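Local structure of tubulin-binding cofactor A (Leishmania major, 4CQI) at residues Lys26-Lys31 and Lys93-Tyr98; Ile30-Leu35 and Asp113-Thr118; Lys36-Asp41 and Val85-Ala90. The protein probably captures and stabilises beta-tubulin in a quasi-native state early in the tubulin folding pathway. All coordinates share one frame; numbering follows the deposited sequence.

Contact 1: Lys26-Lys31 and Lys93-Tyr98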
# COMPACT_ATOMS: atom_id res chain seq x y z
N LYS A 26 3.12 -3.45 -21.45
CA LYS A 26 2.76 -2.11 -20.99
C LYS A 26 1.77 -2.19 -19.81
O LYS A 26 1.91 -1.47 -18.78
CB LYS A 26 2.15 -1.30 -22.14
CG LYS A 26 1.65 0.08 -21.75
CD LYS A 26 0.75 0.70 -22.81
CE LYS A 26 0.12 2.01 -22.31
NZ LYS A 26 0.98 3.20 -22.59
N THR A 27 0.77 -3.05 -19.96
CA THR A 27 -0.24 -3.25 -18.90
C THR A 27 0.41 -3.84 -17.65
O THR A 27 0.15 -3.37 -16.51
CB THR A 27 -1.38 -4.12 -19.43
OG1 THR A 27 -2.06 -3.36 -20.45
CG2 THR A 27 -2.36 -4.49 -18.34
N LEU A 28 1.25 -4.85 -17.83
CA LEU A 28 1.97 -5.45 -16.69
C LEU A 28 2.77 -4.41 -15.91
O LEU A 28 2.75 -4.38 -14.67
CB LEU A 28 2.86 -6.60 -17.13
CG LEU A 28 3.57 -7.43 -16.07
CD1 LEU A 28 2.59 -7.95 -15.01
CD2 LEU A 28 4.35 -8.60 -16.71
N ARG A 29 3.49 -3.56 -16.64
CA ARG A 29 4.27 -2.48 -16.04
C ARG A 29 3.41 -1.54 -15.20
O ARG A 29 3.76 -1.21 -14.06
CB ARG A 29 5.01 -1.72 -17.17
CG ARG A 29 6.16 -0.82 -16.76
CD ARG A 29 6.92 -0.33 -18.01
NE ARG A 29 7.85 -1.35 -18.54
CZ ARG A 29 7.79 -1.93 -19.74
NH1 ARG A 29 6.83 -1.62 -20.62
NH2 ARG A 29 8.71 -2.83 -20.09
N ILE A 30 2.26 -1.11 -15.75
CA ILE A 30 1.34 -0.24 -15.04
C ILE A 30 0.84 -0.90 -13.77
O ILE A 30 0.78 -0.26 -12.71
CB ILE A 30 0.13 0.14 -15.92
CG1 ILE A 30 0.55 1.07 -17.07
CG2 ILE A 30 -0.98 0.79 -15.08
CD1 ILE A 30 -0.45 1.04 -18.23
N LYS A 31 0.48 -2.17 -13.87
CA LYS A 31 -0.02 -2.89 -12.68
C LYS A 31 1.08 -3.05 -11.60
O LYS A 31 0.79 -2.88 -10.42
CB LYS A 31 -0.64 -4.22 -13.06
CG LYS A 31 -1.88 -4.13 -13.94
CD LYS A 31 -2.49 -5.53 -14.15
CE LYS A 31 -3.74 -5.44 -15.06
NZ LYS A 31 -4.86 -4.66 -14.46
N LYS A 93 -3.98 -9.31 -6.23
CA LYS A 93 -4.92 -10.21 -6.96
C LYS A 93 -5.11 -9.84 -8.42
O LYS A 93 -5.12 -10.73 -9.28
CB LYS A 93 -6.30 -10.23 -6.28
CG LYS A 93 -7.31 -11.17 -6.91
CD LYS A 93 -6.90 -12.62 -6.73
CE LYS A 93 -8.00 -13.62 -7.12
NZ LYS A 93 -7.39 -14.99 -7.18
N ASP A 94 -5.21 -8.55 -8.69
CA ASP A 94 -5.32 -8.05 -10.04
C ASP A 94 -4.08 -8.42 -10.88
O ASP A 94 -4.21 -8.90 -12.04
CB ASP A 94 -5.51 -6.54 -10.02
CG ASP A 94 -5.80 -5.98 -11.40
OD1 ASP A 94 -6.84 -6.38 -12.00
OD2 ASP A 94 -5.05 -5.10 -11.86
N LEU A 95 -2.90 -8.25 -10.29
CA LEU A 95 -1.65 -8.55 -10.97
C LEU A 95 -1.53 -10.02 -11.16
O LEU A 95 -1.20 -10.50 -12.26
CB LEU A 95 -0.45 -7.97 -10.17
CG LEU A 95 0.97 -8.17 -10.69
CD1 LEU A 95 1.16 -7.73 -12.15
CD2 LEU A 95 1.99 -7.49 -9.76
N SER A 96 -1.79 -10.78 -10.11
CA SER A 96 -1.76 -12.22 -10.18
C SER A 96 -2.71 -12.82 -11.25
O SER A 96 -2.32 -13.74 -12.01
CB SER A 96 -2.12 -12.80 -8.81
OG SER A 96 -2.07 -14.22 -8.85
N ASP A 97 -3.93 -12.31 -11.30
CA ASP A 97 -4.89 -12.68 -12.36
C ASP A 97 -4.33 -12.35 -13.74
O ASP A 97 -4.42 -13.16 -14.63
CB ASP A 97 -6.22 -11.94 -12.18
CG ASP A 97 -7.08 -12.53 -11.04
OD1 ASP A 97 -6.71 -13.54 -10.42
OD2 ASP A 97 -8.13 -11.91 -10.77
N TYR A 98 -3.77 -11.15 -13.93
CA TYR A 98 -3.24 -10.72 -15.23
C TYR A 98 -2.12 -11.65 -15.69
O TYR A 98 -2.05 -12.00 -16.89
CB TYR A 98 -2.72 -9.28 -15.20
CG TYR A 98 -2.49 -8.72 -16.59
CD1 TYR A 98 -3.55 -8.46 -17.43
CD2 TYR A 98 -1.20 -8.48 -17.07
CE1 TYR A 98 -3.37 -8.00 -18.70
CE2 TYR A 98 -1.01 -8.00 -18.34
CZ TYR A 98 -2.10 -7.77 -19.17
OH TYR A 98 -1.94 -7.28 -20.45

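Contact 2: Ile30-Leu35 and Asp113-Thr118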
# COMPACT_ATOMS: atom_id res chain seq x y z
N ILE A 30 2.26 -1.11 -15.75
CA ILE A 30 1.34 -0.24 -15.04
C ILE A 30 0.84 -0.90 -13.77
O ILE A 30 0.78 -0.26 -12.71
CB ILE A 30 0.13 0.14 -15.92
CG1 ILE A 30 0.55 1.07 -17.07
CG2 ILE A 30 -0.98 0.79 -15.08
CD1 ILE A 30 -0.45 1.04 -18.23
N LYS A 31 0.48 -2.17 -13.87
CA LYS A 31 -0.02 -2.89 -12.68
C LYS A 31 1.08 -3.05 -11.60
O LYS A 31 0.79 -2.88 -10.42
CB LYS A 31 -0.64 -4.22 -13.06
CG LYS A 31 -1.88 -4.13 -13.94
CD LYS A 31 -2.49 -5.53 -14.15
CE LYS A 31 -3.74 -5.44 -15.06
NZ LYS A 31 -4.86 -4.66 -14.46
N VAL A 32 2.32 -3.32 -12.02
CA VAL A 32 3.43 -3.45 -11.08
C VAL A 32 3.67 -2.11 -10.40
O VAL A 32 3.85 -2.06 -9.17
CB VAL A 32 4.71 -3.99 -11.77
CG1 VAL A 32 5.95 -3.83 -10.88
CG2 VAL A 32 4.49 -5.45 -12.16
N SER A 33 3.66 -1.02 -11.16
CA SER A 33 3.86 0.32 -10.59
C SER A 33 2.74 0.67 -9.62
O SER A 33 2.98 1.22 -8.51
CB SER A 33 3.98 1.39 -11.69
OG SER A 33 4.00 2.70 -11.13
N ALA A 34 1.51 0.34 -10.00
CA ALA A 34 0.39 0.59 -9.10
C ALA A 34 0.54 -0.15 -7.76
O ALA A 34 0.27 0.44 -6.68
CB ALA A 34 -0.91 0.22 -9.81
N LEU A 35 0.95 -1.42 -7.81
CA LEU A 35 1.11 -2.25 -6.63
C LEU A 35 2.22 -1.67 -5.72
O LEU A 35 2.05 -1.56 -4.50
CB LEU A 35 1.44 -3.71 -6.98
CG LEU A 35 1.82 -4.62 -5.81
CD1 LEU A 35 0.83 -4.61 -4.62
CD2 LEU A 35 2.07 -6.05 -6.28
N ASP A 113 10.16 -11.02 -13.22
CA ASP A 113 10.83 -11.17 -11.92
C ASP A 113 10.41 -10.02 -11.02
O ASP A 113 10.09 -10.24 -9.86
CB ASP A 113 12.36 -11.17 -12.02
CG ASP A 113 12.94 -12.46 -12.62
OD1 ASP A 113 12.23 -13.47 -12.76
OD2 ASP A 113 14.16 -12.46 -12.96
N LEU A 114 10.38 -8.82 -11.56
CA LEU A 114 9.97 -7.66 -10.80
C LEU A 114 8.49 -7.79 -10.32
O LEU A 114 8.17 -7.43 -9.18
CB LEU A 114 10.12 -6.42 -11.65
CG LEU A 114 9.71 -5.12 -10.98
CD1 LEU A 114 10.55 -4.89 -9.73
CD2 LEU A 114 9.84 -3.97 -11.98
N ALA A 115 7.61 -8.24 -11.20
CA ALA A 115 6.20 -8.43 -10.80
C ALA A 115 6.11 -9.45 -9.64
O ALA A 115 5.44 -9.22 -8.62
CB ALA A 115 5.35 -8.91 -12.00
N ARG A 116 6.83 -10.57 -9.76
CA ARG A 116 6.84 -11.54 -8.67
C ARG A 116 7.47 -10.98 -7.37
O ARG A 116 6.95 -11.22 -6.26
CB ARG A 116 7.52 -12.83 -9.09
CG ARG A 116 6.76 -13.57 -10.18
CD ARG A 116 7.30 -14.99 -10.37
NE ARG A 116 8.28 -15.08 -11.45
CZ ARG A 116 7.98 -15.26 -12.74
NH1 ARG A 116 6.71 -15.37 -13.16
NH2 ARG A 116 8.97 -15.33 -13.63
N ALA A 117 8.60 -10.27 -7.48
CA ALA A 117 9.22 -9.62 -6.30
C ALA A 117 8.28 -8.63 -5.58
O ALA A 117 8.22 -8.59 -4.32
CB ALA A 117 10.54 -8.91 -6.71
N THR A 118 7.53 -7.88 -6.37
CA THR A 118 6.66 -6.80 -5.85
C THR A 118 5.45 -7.44 -5.18
O THR A 118 5.05 -7.01 -4.09
CB THR A 118 6.22 -5.85 -6.99
OG1 THR A 118 7.39 -5.33 -7.63
CG2 THR A 118 5.41 -4.66 -6.46

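Contact 3: Lys36-Asp41 and Val85-Ala90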
# COMPACT_ATOMS: atom_id res chain seq x y z
N LYS A 36 3.34 -1.32 -6.35
CA LYS A 36 4.43 -0.70 -5.62
C LYS A 36 3.94 0.54 -4.85
O LYS A 36 4.28 0.71 -3.68
CB LYS A 36 5.56 -0.32 -6.61
CG LYS A 36 6.79 0.27 -5.94
CD LYS A 36 7.94 0.45 -6.94
CE LYS A 36 8.74 1.75 -6.73
NZ LYS A 36 9.32 1.95 -5.37
N ARG A 37 3.15 1.39 -5.50
CA ARG A 37 2.55 2.59 -4.82
C ARG A 37 1.66 2.22 -3.63
O ARG A 37 1.78 2.86 -2.59
CB ARG A 37 1.84 3.52 -5.80
CG ARG A 37 2.78 4.50 -6.47
CD ARG A 37 2.02 5.51 -7.30
NE ARG A 37 1.28 4.84 -8.34
CZ ARG A 37 1.74 4.65 -9.57
NH1 ARG A 37 2.94 5.09 -9.91
NH2 ARG A 37 0.99 4.03 -10.45
N THR A 38 0.81 1.20 -3.74
CA THR A 38 -0.01 0.78 -2.60
C THR A 38 0.86 0.29 -1.44
O THR A 38 0.52 0.45 -0.27
CB THR A 38 -1.06 -0.29 -2.94
OG1 THR A 38 -0.41 -1.55 -3.23
CG2 THR A 38 -1.93 0.13 -4.15
N ILE A 39 2.00 -0.33 -1.75
CA ILE A 39 2.85 -0.80 -0.66
C ILE A 39 3.51 0.39 0.08
O ILE A 39 3.55 0.40 1.31
CB ILE A 39 3.88 -1.83 -1.17
CG1 ILE A 39 3.13 -3.03 -1.73
CG2 ILE A 39 4.83 -2.27 -0.08
CD1 ILE A 39 4.00 -3.95 -2.55
N LYS A 40 4.01 1.37 -0.67
CA LYS A 40 4.59 2.55 -0.07
C LYS A 40 3.52 3.30 0.75
O LYS A 40 3.80 3.75 1.88
CB LYS A 40 5.22 3.46 -1.14
CG LYS A 40 6.32 2.82 -1.98
CD LYS A 40 7.51 2.38 -1.15
CE LYS A 40 8.78 2.27 -2.02
NZ LYS A 40 9.93 1.63 -1.30
N ASP A 41 2.31 3.36 0.22
CA ASP A 41 1.17 3.96 0.97
C ASP A 41 1.02 3.36 2.36
O ASP A 41 0.79 4.08 3.34
CB ASP A 41 -0.17 3.90 0.20
CG ASP A 41 -0.23 4.82 -1.03
OD1 ASP A 41 0.61 5.75 -1.11
OD2 ASP A 41 -1.08 4.59 -1.92
N VAL A 85 -3.92 -1.94 3.61
CA VAL A 85 -3.75 -3.37 3.44
C VAL A 85 -4.71 -3.90 2.37
O VAL A 85 -4.31 -4.69 1.51
CB VAL A 85 -3.99 -4.13 4.76
CG1 VAL A 85 -4.17 -5.63 4.49
CG2 VAL A 85 -2.86 -3.88 5.75
N ASN A 86 -5.98 -3.50 2.45
CA ASN A 86 -7.01 -4.01 1.50
C ASN A 86 -6.67 -3.63 0.05
O ASN A 86 -6.84 -4.45 -0.87
CB ASN A 86 -8.41 -3.54 1.90
CG ASN A 86 -8.82 -4.06 3.26
OD1 ASN A 86 -8.27 -5.07 3.73
ND2 ASN A 86 -9.78 -3.34 3.95
N ARG A 87 -6.14 -2.42 -0.13
CA ARG A 87 -5.70 -1.96 -1.44
C ARG A 87 -4.51 -2.73 -1.96
O ARG A 87 -4.45 -3.04 -3.15
CB ARG A 87 -5.42 -0.44 -1.47
CG ARG A 87 -6.62 0.46 -1.22
CD ARG A 87 -6.18 1.90 -0.98
NE ARG A 87 -5.58 2.50 -2.18
CZ ARG A 87 -4.32 2.92 -2.30
NH1 ARG A 87 -3.45 2.85 -1.28
NH2 ARG A 87 -3.95 3.45 -3.46
N ILE A 88 -3.55 -3.07 -1.09
CA ILE A 88 -2.43 -3.91 -1.51
C ILE A 88 -2.95 -5.23 -1.98
O ILE A 88 -2.61 -5.70 -3.07
CB ILE A 88 -1.39 -4.16 -0.40
CG1 ILE A 88 -0.64 -2.86 -0.05
CG2 ILE A 88 -0.39 -5.23 -0.83
CD1 ILE A 88 0.09 -2.93 1.31
N MET A 89 -3.80 -5.86 -1.15
CA MET A 89 -4.31 -7.17 -1.53
C MET A 89 -5.11 -7.16 -2.82
O MET A 89 -4.99 -8.10 -3.60
CB MET A 89 -5.08 -7.80 -0.38
CG MET A 89 -4.26 -8.06 0.86
SD MET A 89 -3.01 -9.35 0.66
CE MET A 89 -1.66 -8.53 -0.07
N ALA A 90 -5.91 -6.14 -3.06
CA ALA A 90 -6.70 -6.05 -4.30
C ALA A 90 -5.77 -5.90 -5.52
O ALA A 90 -6.00 -6.52 -6.58
CB ALA A 90 -7.71 -4.90 -4.23
O HOH W 1 -1.74 4.21 -4.42

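Contact 1: Lys26-Lys31 and Lys93-Tyr98
The ammonium of Lys31 reaches across to the carboxylate of Asp94 and forms the salt bridge that joins helix 23-62 to helix 67-100 here, with Lys31 NZ 2.6 Å from Asp94 OD2. The nitrogen meets this oxygen on its syn side, 22° out of the carboxylate plane, and the other oxygen stays farther away, so the bridge is monodentate. Lys31 gets there on an extended chain that bends only at its last torsion (chi4 -65°), which turns NZ aside to the acid while the methylenes behind it lie against Tyr98. Lys31 CE comes within 3.8 Å of Tyr98 CG, obliquely to the ring, and CD approaches the tyrosine CB.

Farther out on the same ring, Thr27 makes a CH-pi contact: its CG2 sits over one face, 3.8 Å from the Tyr98 centroid and displaced toward the rim at CZ, the hydroxyl-bearing carbon. The methyl is anti to the backbone N, while OG1 turns back to the carbonyl of Pro23 at the start of its own helix. Thr27 CB also lies 3.4 Å from Tyr98 OH.

On the buried side Leu28 and Leu95 meet roughly perpendicular to each other, and Leu28 CD1 to Leu95 CD1 is only 3.2 Å, tighter than usual for two methyls. Helix 109-125 closes over this pair, with Leu111 and Leu112 against Leu28 and Met119 against Leu95.

The local axes run antiparallel at 159°, 10.3 Å apart, as neighbouring helices do in an up-down bundle. The chemistry is graded across this interface, from leucine methyls inside, through an aromatic ring lined by aliphatic groups, to a partly exposed ion pair; apolar packing therefore fills the inner side, while charge pairing ties the two helices at the margin.

Contact 2: Ile30-Leu35 and Asp113-Thr118
Val32 drives its two methyls against helix 109-125, each finding a different partner. CG2 lies 3.6 Å from Ala115 CB, and CG1 faces both the branch point of Leu114, with Val32 CG1 4.0 Å from Leu114 CG, and the hydroxyl of Thr118. This division follows from a first torsion of 167°, which sets CG1 anti to the backbone N and CG2 anti to the carbonyl carbon. One turn on, Leu35 and Thr118 lie alongside each other, pointing opposite ways. Leu35 CD2 is 3.6 Å from Thr118 CG2, and the leucine CG approaches that same methyl equally closely, so the threonine presents its carbon branch to the apolar neighbour.

These contacts join the first and last helices of a three-helix bundle, the TBCA fold, whose family is placed in the spectrin clan. The short axes run nearly parallel, 27° apart in direction and 9.9 Å at closest approach, as is expected of the first and third helices in an up-down-up chain. Where the backbones come nearest, Val32 CA and Ala115 CA are 5.7 Å apart; the small alanine admits the valine there.

The second shell fixes the threonine. Thr118 OG1 donates to Leu114 O at 2.7 Å, one turn back in its own helix, with the donor tilted 35° from the carbonyl plane. That oxygen also accepts the Thr118 backbone N-H from the opposite face of its plane. The buried hydroxyl is thus satisfied within its helix, and the bond holds CG2 turned to Leu35. Ser91, Val92 and Leu95 of helix 67-100, the second helix of the bundle, also touch Leu35.

Contact 3: Lys36-Asp41 and Val85-Ala90
Thr38 meets Ile88 and Arg87 with different branches. Its OG1 takes the crowded position between the backbone N and carbonyl carbon and is hydrogen-bonded to Leu35 O in the preceding turn. There Thr38 OG1 also lies 3.4 Å from Ile88 CG1, where the Thr38 and Ile88 backbones come closest, at 5.4 Å between CA atoms. The CG2 methyl lies instead over one face of the Arg87 guanidinium, 3.8 Å above its plane and offset toward the rim.

Ile39 continues the apolar side: its CG1 is 4.1 Å from Ile88 CG1, and Ile88 CD1 packs against the Ile39 CA. Leu35 and Leu42 of helix 23-62 also touch Ile88.

Asp41 ends the series with a salt bridge. Arg87 NH1 donates to Asp41 OD2 at 3.0 Å, with an N-H...O angle of 154°; Asp41 OD2 accepts through its anti lone pair and lies close to the guanidinium plane, while the NH2 bond to the same oxygen is weak. Carboxylate and guanidinium planes are only 29° apart. A water completes the link, donating to Asp41 OD2 at 2.6 Å and accepting from Arg87 NH2.

The local axes, 8.8 Å apart and antiparallel at 161°, fit the antiparallel pairing of the two long helices, 23-62 (largely predicted as coiled coil) and 67-100. Loading one carboxylate oxygen with direct and water-mediated bonds should favour the ionised aspartate, and the in-plane bond to NH1 would help fix the rotation of the guanidinium, one face of which carries the Thr38 methyl near its rim.

How the contacts relate
All three contacts draw on helix 23-62, which contributes 26-31, 30-35 and 36-41 in succession; contacts 1 and 2 share Ile30 and Lys31. Contacts 1 and 3 join it to helix 67-100, whose segments come in reverse order, and contact 3 is nested within the chain loops closed by the other two. Contact 2 instead packs helix 109-125, the last in the chain, against helix 23-62. Centres of contacts 1 and 2 are about 7 Å apart, 2 and 3 about 11 Å, and 1 and 3 about 13 Å. Leu95 CD2 to Leu35 CD2 (3.8 Å) and Thr118 O to Ile39 CD1 (3.6 Å) make contact 2 the bridge, giving one continuous core for the three-helix bundle.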